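PDB 4PQ1: putative electron transport related protein from Corynebacterium diphtheriae, which probably acts as a thioredoxin-like thiol-disulfide oxidoreductase of the DsbF type, exchanging electrons through a CxxC pair of cysteines. Local coordinates for residues Y42-C56 and V124-R136. Residues are numbered along the deposited sequence; the frame is centred on the assembly and turned at random.
Sequences YKDKIVVLNAWGQWC and VVPTTIVLDKQHR
Leu49 and Ile129 form a hydrogen-bonded pair, with Ile129 N to Leu49 O at 2.7 Å. Their strands, 46-52 and 127-131, run antiparallel, the segment axes 4.6 Å apart at closest. Leu131 N also donates to Val47 O, while the return bond from Val47 N is weak. Ala51 N reaches Thr127 O.

One side-chain bond crosses between the strands. Asn50 ND2 donates to Thr128 OG1 at 3.0 Å, with the hydroxyl lying in the amide plane. Asn50 CG stands anti to the backbone N (chi1 175°), which turns the amide across to the Thr128 hydroxyl, the two side chains meeting at a slant. The same ND2 also bonds Glu62.

Apolar contacts lie on both faces. Val48 CG1 meets Thr128 CG2 at 3.6 Å on one; Leu49 CD1 meets Leu131 CD1 at 3.9 Å on the other.

His135 ties the Asp132-His135 turn to the Tyr42-Lys45 turn. Its NE2 donates to Tyr42 O at 2.9 Å, from above the carbonyl plane, and weakly to Lys45 O. Lys45 N reaches Tyr42 O from the opposite face. Val47 CG2 packs against NE2 of the ring. A water joins Asp44 N to Lys133 O.

At the other end, Val125 precedes a cis peptide to Pro126, as in the cis-Pro loop of thioredoxins. Val125 CG1 lies 4.0 Å from Cys56 SG, and Pro126 CD is also near this sulfur. Cys56, at the N-cap of helix 57-61, is disulfide-bonded to Cys59 within that helix.

The pair is central in the mixed sheet, between strands 77-83 and 137-141. Helix 147-156 packs on Ile46, Thr128 and Val130.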
ATOM      1  N   TYR A  42      -7.507   6.536  -9.224  1.00 25.79           N
ATOM      2  CA  TYR A  42      -6.307   7.368  -9.118  1.00 30.60           C
ATOM      3  C   TYR A  42      -5.386   7.212 -10.336  1.00 26.74           C
ATOM      4  O   TYR A  42      -4.161   7.300 -10.222  1.00 21.87           O
ATOM      5  CB  TYR A  42      -5.559   7.033  -7.836  1.00 24.91           C
ATOM      6  CG  TYR A  42      -6.508   6.893  -6.660  1.00 29.67           C
ATOM      7  CD1 TYR A  42      -6.994   8.011  -6.000  1.00 29.71           C
ATOM      8  CD2 TYR A  42      -6.942   5.639  -6.235  1.00 30.12           C
ATOM      9  CE1 TYR A  42      -7.884   7.880  -4.922  1.00 38.62           C
ATOM     10  CE2 TYR A  42      -7.826   5.500  -5.164  1.00 31.90           C
ATOM     11  CZ  TYR A  42      -8.294   6.622  -4.512  1.00 31.29           C
ATOM     12  OH  TYR A  42      -9.176   6.483  -3.453  1.00 39.98           O
ATOM     13  N   LYS A  43      -5.990   6.965 -11.493  1.00 31.91           N
ATOM     14  CA  LYS A  43      -5.239   6.875 -12.752  1.00 34.61           C
ATOM     15  C   LYS A  43      -4.371   8.106 -12.936  1.00 33.28           C
ATOM     16  O   LYS A  43      -4.812   9.219 -12.660  1.00 37.29           O
ATOM     17  CB  LYS A  43      -6.187   6.723 -13.936  1.00 37.08           C
ATOM     18  CG  LYS A  43      -5.490   6.524 -15.264  1.00 42.02           C
ATOM     19  CD  LYS A  43      -6.492   6.522 -16.411  1.00 49.20           C
ATOM     20  CE  LYS A  43      -5.819   6.242 -17.751  1.00 31.68           C
ATOM     21  NZ  LYS A  43      -5.316   4.850 -17.819  1.00 37.47           N
ATOM     22  N   ASP A  44      -3.130   7.889 -13.371  1.00 41.55           N
ATOM     23  CA  ASP A  44      -2.154   8.951 -13.626  1.00 34.54           C
ATOM     24  C   ASP A  44      -1.743   9.681 -12.350  1.00 36.83           C
ATOM     25  O   ASP A  44      -1.100  10.732 -12.394  1.00 33.63           O
ATOM     26  CB  ASP A  44      -2.699   9.932 -14.672  1.00 33.06           C
ATOM     27  CG  ASP A  44      -2.971   9.252 -16.005  1.00 41.48           C
ATOM     28  OD1 ASP A  44      -2.027   8.617 -16.545  1.00 28.08           O
ATOM     29  OD2 ASP A  44      -4.129   9.312 -16.490  1.00 40.21           O
ATOM     30  N   LYS A  45      -2.098   9.101 -11.211  1.00 30.78           N
ATOM     31  CA  LYS A  45      -1.679   9.637  -9.919  1.00 32.14           C
ATOM     32  C   LYS A  45      -0.765   8.645  -9.190  1.00 26.27           C
ATOM     33  O   LYS A  45      -0.868   7.426  -9.377  1.00 25.15           O
ATOM     34  CB  LYS A  45      -2.896   9.963  -9.064  1.00 32.40           C
ATOM     35  CG  LYS A  45      -3.865  10.976  -9.658  1.00 35.03           C
ATOM     36  CD  LYS A  45      -3.359  12.395  -9.483  1.00 41.30           C
ATOM     37  CE  LYS A  45      -4.483  13.406  -9.683  1.00 40.65           C
ATOM     38  NZ  LYS A  45      -3.951  14.788  -9.879  1.00 61.42           N
ATOM     39  N   ILE A  46       0.142   9.171  -8.379  1.00 20.58           N
ATOM     40  CA  ILE A  46       1.003   8.330  -7.561  1.00 30.55           C
ATOM     41  C   ILE A  46       0.159   7.602  -6.501  1.00 36.75           C
ATOM     42  O   ILE A  46      -0.785   8.173  -5.948  1.00 28.82           O
ATOM     43  CB  ILE A  46       2.104   9.155  -6.878  1.00 36.55           C
ATOM     44  CG1 ILE A  46       3.044   9.760  -7.918  1.00 29.90           C
ATOM     45  CG2 ILE A  46       2.896   8.305  -5.900  1.00 35.93           C
ATOM     46  CD1 ILE A  46       4.081  10.670  -7.295  1.00 31.71           C
ATOM     47  N   VAL A  47       0.472   6.335  -6.252  1.00 27.55           N
ATOM     48  CA  VAL A  47      -0.297   5.545  -5.312  1.00 27.29           C
ATOM     49  C   VAL A  47       0.616   4.727  -4.404  1.00 33.39           C
ATOM     50  O   VAL A  47       1.433   3.917  -4.879  1.00 24.86           O
ATOM     51  CB  VAL A  47      -1.279   4.601  -6.026  1.00 27.03           C
ATOM     52  CG1 VAL A  47      -1.943   3.697  -5.011  1.00 26.58           C
ATOM     53  CG2 VAL A  47      -2.340   5.400  -6.799  1.00 29.79           C
ATOM     54  N   VAL A  48       0.481   4.947  -3.094  1.00 25.32           N
ATOM     55  CA  VAL A  48       1.240   4.171  -2.125  1.00 28.35           C
ATOM     56  C   VAL A  48       0.341   3.130  -1.470  1.00 31.21           C
ATOM     57  O   VAL A  48      -0.556   3.474  -0.691  1.00 31.11           O
ATOM     58  CB  VAL A  48       1.872   5.071  -1.042  1.00 27.02           C
ATOM     59  CG1 VAL A  48       2.670   4.237  -0.061  1.00 27.33           C
ATOM     60  CG2 VAL A  48       2.764   6.115  -1.686  1.00 24.97           C
ATOM     61  N   LEU A  49       0.580   1.861  -1.806  1.00 31.16           N
ATOM     62  CA  LEU A  49      -0.164   0.724  -1.235  1.00 27.73           C
ATOM     63  C   LEU A  49       0.492   0.220   0.032  1.00 24.46           C
ATOM     64  O   LEU A  49       1.713   0.016   0.079  1.00 20.20           O
ATOM     65  CB  LEU A  49      -0.239  -0.440  -2.228  1.00 29.65           C
ATOM     66  CG  LEU A  49      -0.828  -0.224  -3.605  1.00 23.59           C
ATOM     67  CD1 LEU A  49      -0.470  -1.422  -4.460  1.00 21.69           C
ATOM     68  CD2 LEU A  49      -2.329  -0.051  -3.476  1.00 22.27           C
ATOM     69  N   ASN A  50      -0.327  -0.023   1.046  1.00 24.61           N
ATOM     70  CA  ASN A  50       0.163  -0.487   2.331  1.00 21.66           C
ATOM     71  C   ASN A  50      -0.757  -1.547   2.901  1.00 19.99           C
ATOM     72  O   ASN A  50      -1.948  -1.300   3.126  1.00 17.52           O
ATOM     73  CB  ASN A  50       0.299   0.686   3.303  1.00 24.57           C
ATOM     74  CG  ASN A  50       0.695   0.246   4.688  1.00 23.17           C
ATOM     75  OD1 ASN A  50      -0.133   0.236   5.588  1.00 30.18           O
ATOM     76  ND2 ASN A  50       1.960  -0.133   4.868  1.00 21.00           N
ATOM     77  N   ALA A  51      -0.208  -2.744   3.081  1.00 19.79           N
ATOM     78  CA  ALA A  51      -0.929  -3.840   3.721  1.00 23.86           C
ATOM     79  C   ALA A  51      -0.744  -3.743   5.229  1.00 23.35           C
ATOM     80  O   ALA A  51       0.387  -3.648   5.723  1.00 23.35           O
ATOM     81  CB  ALA A  51      -0.445  -5.176   3.210  1.00 18.07           C
ATOM     82  N   TRP A  52      -1.855  -3.761   5.957  1.00 22.67           N
ATOM     83  CA  TRP A  52      -1.832  -3.483   7.382  1.00 19.05           C
ATOM     84  C   TRP A  52      -2.975  -4.201   8.084  1.00 20.63           C
ATOM     85  O   TRP A  52      -3.877  -4.725   7.432  1.00 19.86           O
ATOM     86  CB  TRP A  52      -1.940  -1.975   7.628  1.00 20.85           C
ATOM     87  CG  TRP A  52      -3.315  -1.407   7.310  1.00 20.72           C
ATOM     88  CD1 TRP A  52      -3.778  -1.002   6.089  1.00 21.79           C
ATOM     89  CD2 TRP A  52      -4.395  -1.191   8.236  1.00 24.27           C
ATOM     90  NE1 TRP A  52      -5.078  -0.539   6.199  1.00 19.89           N
ATOM     91  CE2 TRP A  52      -5.476  -0.648   7.508  1.00 24.98           C
ATOM     92  CE3 TRP A  52      -4.543  -1.385   9.610  1.00 22.15           C
ATOM     93  CZ2 TRP A  52      -6.698  -0.318   8.112  1.00 19.31           C
ATOM     94  CZ3 TRP A  52      -5.764  -1.057  10.212  1.00 29.00           C
ATOM     95  CH2 TRP A  52      -6.820  -0.523   9.460  1.00 28.14           C
ATOM     96  N   GLY A  53      -2.928  -4.220   9.414  1.00 22.00           N
ATOM     97  CA  GLY A  53      -4.025  -4.719  10.233  1.00 19.98           C
ATOM     98  C   GLY A  53      -3.832  -4.073  11.589  1.00 23.08           C
ATOM     99  O   GLY A  53      -2.692  -3.844  11.989  1.00 23.37           O
ATOM    100  N   GLN A  54      -4.917  -3.756  12.291  1.00 29.67           N
ATOM    101  CA  GLN A  54      -4.796  -3.135  13.615  1.00 27.40           C
ATOM    102  C   GLN A  54      -4.147  -4.070  14.635  1.00 23.88           C
ATOM    103  O   GLN A  54      -3.651  -3.615  15.660  1.00 34.28           O
ATOM    104  CB  GLN A  54      -6.164  -2.660  14.120  1.00 22.69           C
ATOM    105  CG  GLN A  54      -7.219  -3.743  14.218  1.00 26.34           C
ATOM    106  CD  GLN A  54      -7.073  -4.593  15.463  1.00 27.93           C
ATOM    107  OE1 GLN A  54      -6.925  -4.070  16.572  1.00 25.65           O
ATOM    108  NE2 GLN A  54      -7.094  -5.911  15.285  1.00 27.78           N
ATOM    109  N   TRP A  55      -4.146  -5.368  14.340  1.00 19.79           N
ATOM    110  CA  TRP A  55      -3.589  -6.399  15.221  1.00 26.23           C
ATOM    111  C   TRP A  55      -2.066  -6.428  15.159  1.00 25.87           C
ATOM    112  O   TRP A  55      -1.402  -7.196  15.858  1.00 27.53           O
ATOM    113  CB  TRP A  55      -4.147  -7.773  14.824  1.00 24.39           C
ATOM    114  CG  TRP A  55      -4.022  -7.976  13.349  1.00 26.36           C
ATOM    115  CD1 TRP A  55      -4.986  -7.752  12.398  1.00 24.55           C
ATOM    116  CD2 TRP A  55      -2.849  -8.388  12.645  1.00 21.07           C
ATOM    117  NE1 TRP A  55      -4.486  -8.032  11.149  1.00 24.52           N
ATOM    118  CE2 TRP A  55      -3.173  -8.412  11.275  1.00 26.86           C
ATOM    119  CE3 TRP A  55      -1.558  -8.747  13.040  1.00 19.83           C
ATOM    120  CZ2 TRP A  55      -2.246  -8.768  10.301  1.00 27.56           C
ATOM    121  CZ3 TRP A  55      -0.648  -9.106  12.074  1.00 26.84           C
ATOM    122  CH2 TRP A  55      -0.991  -9.112  10.720  1.00 24.86           C
ATOM    123  N   CYS A  56      -1.528  -5.568  14.305  1.00 26.30           N
ATOM    124  CA  CYS A  56      -0.151  -5.629  13.858  1.00 23.32           C
ATOM    125  C   CYS A  56       0.661  -4.478  14.438  1.00 23.12           C
ATOM    126  O   CYS A  56       0.440  -3.321  14.090  1.00 31.70           O
ATOM    127  CB  CYS A  56      -0.149  -5.622  12.329  1.00 23.36           C
ATOM    128  SG  CYS A  56       1.325  -5.078  11.511  1.00 31.43           S
ATOM    129  N   VAL A 124       3.961 -11.168   4.688  1.00 20.87           N
ATOM    130  CA  VAL A 124       4.668  -9.992   5.179  1.00 19.25           C
ATOM    131  C   VAL A 124       3.732  -8.815   5.395  1.00 24.84           C
ATOM    132  O   VAL A 124       3.218  -8.240   4.448  1.00 22.81           O
ATOM    133  CB  VAL A 124       5.797  -9.577   4.215  1.00 27.04           C
ATOM    134  CG1 VAL A 124       6.578  -8.363   4.757  1.00 16.79           C
ATOM    135  CG2 VAL A 124       6.739 -10.766   3.951  1.00 27.51           C
ATOM    136  N   VAL A 125       3.510  -8.470   6.662  1.00 23.94           N
ATOM    137  CA  VAL A 125       2.701  -7.316   7.033  1.00 22.41           C
ATOM    138  C   VAL A 125       3.428  -6.592   8.159  1.00 27.39           C
ATOM    139  O   VAL A 125       3.759  -7.207   9.166  1.00 25.19           O
ATOM    140  CB  VAL A 125       1.274  -7.712   7.498  1.00 20.97           C
ATOM    141  CG1 VAL A 125       0.481  -6.474   7.892  1.00 27.45           C
ATOM    142  CG2 VAL A 125       0.553  -8.446   6.415  1.00 22.04           C
ATOM    143  N   PRO A 126       3.682  -5.285   7.989  1.00 27.31           N
ATOM    144  CA  PRO A 126       3.235  -4.508   6.832  1.00 25.62           C
ATOM    145  C   PRO A 126       4.124  -4.691   5.590  1.00 20.55           C
ATOM    146  O   PRO A 126       5.254  -5.174   5.692  1.00 22.37           O
ATOM    147  CB  PRO A 126       3.303  -3.076   7.350  1.00 23.72           C
ATOM    148  CG  PRO A 126       4.472  -3.096   8.280  1.00 18.50           C
ATOM    149  CD  PRO A 126       4.478  -4.463   8.918  1.00 23.77           C
ATOM    150  N   THR A 127       3.563  -4.361   4.434  1.00 22.92           N
ATOM    151  CA  THR A 127       4.287  -4.241   3.163  1.00 16.54           C
ATOM    152  C   THR A 127       3.855  -2.923   2.562  1.00 21.73           C
ATOM    153  O   THR A 127       2.669  -2.562   2.624  1.00 20.37           O
ATOM    154  CB  THR A 127       3.983  -5.394   2.177  1.00 21.22           C
ATOM    155  OG1 THR A 127       4.594  -6.604   2.647  1.00 21.52           O
ATOM    156  CG2 THR A 127       4.510  -5.076   0.708  1.00 17.75           C
ATOM    157  N   THR A 128       4.809  -2.190   2.001  1.00 21.52           N
ATOM    158  CA  THR A 128       4.473  -0.949   1.326  1.00 27.71           C
ATOM    159  C   THR A 128       4.972  -0.953  -0.107  1.00 24.17           C
ATOM    160  O   THR A 128       6.150  -1.220  -0.368  1.00 24.77           O
ATOM    161  CB  THR A 128       5.048   0.268   2.052  1.00 26.48           C
ATOM    162  OG1 THR A 128       4.482   0.342   3.360  1.00 25.33           O
ATOM    163  CG2 THR A 128       4.704   1.537   1.289  1.00 22.70           C
ATOM    164  N   ILE A 129       4.073  -0.667  -1.039  1.00 24.49           N
ATOM    165  CA  ILE A 129       4.463  -0.580  -2.441  1.00 22.40           C
ATOM    166  C   ILE A 129       4.193   0.807  -3.000  1.00 24.29           C
ATOM    167  O   ILE A 129       3.056   1.283  -2.978  1.00 23.24           O
ATOM    168  CB  ILE A 129       3.738  -1.618  -3.287  1.00 20.60           C
ATOM    169  CG1 ILE A 129       4.035  -3.018  -2.741  1.00 17.89           C
ATOM    170  CG2 ILE A 129       4.178  -1.483  -4.756  1.00 20.58           C
ATOM    171  CD1 ILE A 129       3.237  -4.108  -3.390  1.00 19.60           C
ATOM    172  N   VAL A 130       5.244   1.457  -3.495  1.00 18.58           N
ATOM    173  CA  VAL A 130       5.078   2.777  -4.099  1.00 23.28           C
ATOM    174  C   VAL A 130       4.911   2.599  -5.606  1.00 27.08           C
ATOM    175  O   VAL A 130       5.824   2.135  -6.272  1.00 20.61           O
ATOM    176  CB  VAL A 130       6.275   3.712  -3.812  1.00 20.04           C
ATOM    177  CG1 VAL A 130       6.002   5.088  -4.365  1.00 21.19           C
ATOM    178  CG2 VAL A 130       6.552   3.806  -2.306  1.00 20.85           C
ATOM    179  N   LEU A 131       3.729   2.929  -6.123  1.00 26.77           N
ATOM    180  CA  LEU A 131       3.465   2.852  -7.551  1.00 28.57           C
ATOM    181  C   LEU A 131       3.701   4.212  -8.199  1.00 29.90           C
ATOM    182  O   LEU A 131       3.407   5.237  -7.577  1.00 25.18           O
ATOM    183  CB  LEU A 131       2.030   2.400  -7.811  1.00 25.36           C
ATOM    184  CG  LEU A 131       1.551   1.115  -7.160  1.00 20.92           C
ATOM    185  CD1 LEU A 131       0.080   0.892  -7.516  1.00 18.23           C
ATOM    186  CD2 LEU A 131       2.395  -0.043  -7.610  1.00 22.55           C
ATOM    187  N   ASP A 132       4.223   4.235  -9.434  1.00 26.25           N
ATOM    188  CA  ASP A 132       4.422   5.514 -10.127  1.00 27.97           C
ATOM    189  C   ASP A 132       3.128   5.887 -10.831  1.00 28.96           C
ATOM    190  O   ASP A 132       2.104   5.264 -10.593  1.00 24.30           O
ATOM    191  CB  ASP A 132       5.617   5.476 -11.121  1.00 18.85           C
ATOM    192  CG  ASP A 132       5.460   4.437 -12.234  1.00 27.46           C
ATOM    193  OD1 ASP A 132       4.317   4.095 -12.609  1.00 23.02           O
ATOM    194  OD2 ASP A 132       6.503   3.959 -12.750  1.00 27.78           O
ATOM    195  N   LYS A 133       3.172   6.862 -11.733  1.00 33.98           N
ATOM    196  CA  LYS A 133       1.937   7.363 -12.332  1.00 29.90           C
ATOM    197  C   LYS A 133       1.303   6.350 -13.288  1.00 30.80           C
ATOM    198  O   LYS A 133       0.134   6.484 -13.663  1.00 26.45           O
ATOM    199  CB  LYS A 133       2.199   8.682 -13.062  1.00 34.90           C
ATOM    200  CG  LYS A 133       2.205   9.905 -12.154  1.00 30.35           C
ATOM    201  CD  LYS A 133       2.505  11.149 -12.971  1.00 33.49           C
ATOM    202  CE  LYS A 133       2.509  12.391 -12.115  1.00 42.59           C
ATOM    203  NZ  LYS A 133       2.590  13.615 -12.966  1.00 58.42           N
ATOM    204  N   GLN A 134       2.072   5.339 -13.682  1.00 25.00           N
ATOM    205  CA  GLN A 134       1.546   4.291 -14.549  1.00 27.58           C
ATOM    206  C   GLN A 134       1.170   3.097 -13.695  1.00 31.86           C
ATOM    207  O   GLN A 134       0.864   2.018 -14.213  1.00 26.65           O
ATOM    208  CB  GLN A 134       2.554   3.899 -15.637  1.00 33.22           C
ATOM    209  CG  GLN A 134       2.898   5.037 -16.597  1.00 26.10           C
ATOM    210  CD  GLN A 134       3.947   4.639 -17.607  1.00 33.86           C
ATOM    211  OE1 GLN A 134       3.790   3.646 -18.323  1.00 37.96           O
ATOM    212  NE2 GLN A 134       5.033   5.402 -17.663  1.00 26.62           N
ATOM    213  N   HIS A 135       1.188   3.318 -12.378  1.00 25.47           N
ATOM    214  CA  HIS A 135       0.827   2.314 -11.393  1.00 23.00           C
ATOM    215  C   HIS A 135       1.726   1.098 -11.556  1.00 23.63           C
ATOM    216  O   HIS A 135       1.268  -0.037 -11.598  1.00 24.87           O
ATOM    217  CB  HIS A 135      -0.663   1.957 -11.496  1.00 21.59           C
ATOM    218  CG  HIS A 135      -1.576   3.062 -11.041  1.00 27.16           C
ATOM    219  ND1 HIS A 135      -2.953   2.953 -11.062  1.00 28.44           N
ATOM    220  CD2 HIS A 135      -1.306   4.294 -10.536  1.00 26.25           C
ATOM    221  CE1 HIS A 135      -3.490   4.077 -10.610  1.00 27.05           C
ATOM    222  NE2 HIS A 135      -2.515   4.908 -10.282  1.00 18.13           N
ATOM    223  N   ARG A 136       3.025   1.368 -11.610  1.00 19.05           N
ATOM    224  CA  ARG A 136       4.052   0.339 -11.697  1.00 25.08           C
ATOM    225  C   ARG A 136       4.895   0.474 -10.460  1.00 20.26           C
ATOM    226  O   ARG A 136       5.237   1.587 -10.081  1.00 23.92           O
ATOM    227  CB  ARG A 136       4.939   0.516 -12.954  1.00 27.93           C
ATOM    228  CG  ARG A 136       4.199   0.885 -14.227  1.00 26.59           C
ATOM    229  CD  ARG A 136       5.166   1.185 -15.391  1.00 28.00           C
ATOM    230  NE  ARG A 136       6.028   2.343 -15.145  1.00 27.27           N
ATOM    231  CZ  ARG A 136       7.009   2.731 -15.966  1.00 33.76           C
ATOM    232  NH1 ARG A 136       7.249   2.049 -17.080  1.00 31.45           N
ATOM    233  NH2 ARG A 136       7.753   3.795 -15.682  1.00 23.96           N
TER
HETATM  234  O   HOH W   1       0.328   7.735 -16.288  1.00 32.10           O
HETATM  235  O   HOH W   2      -2.456   5.496 -14.002  1.00 38.16           O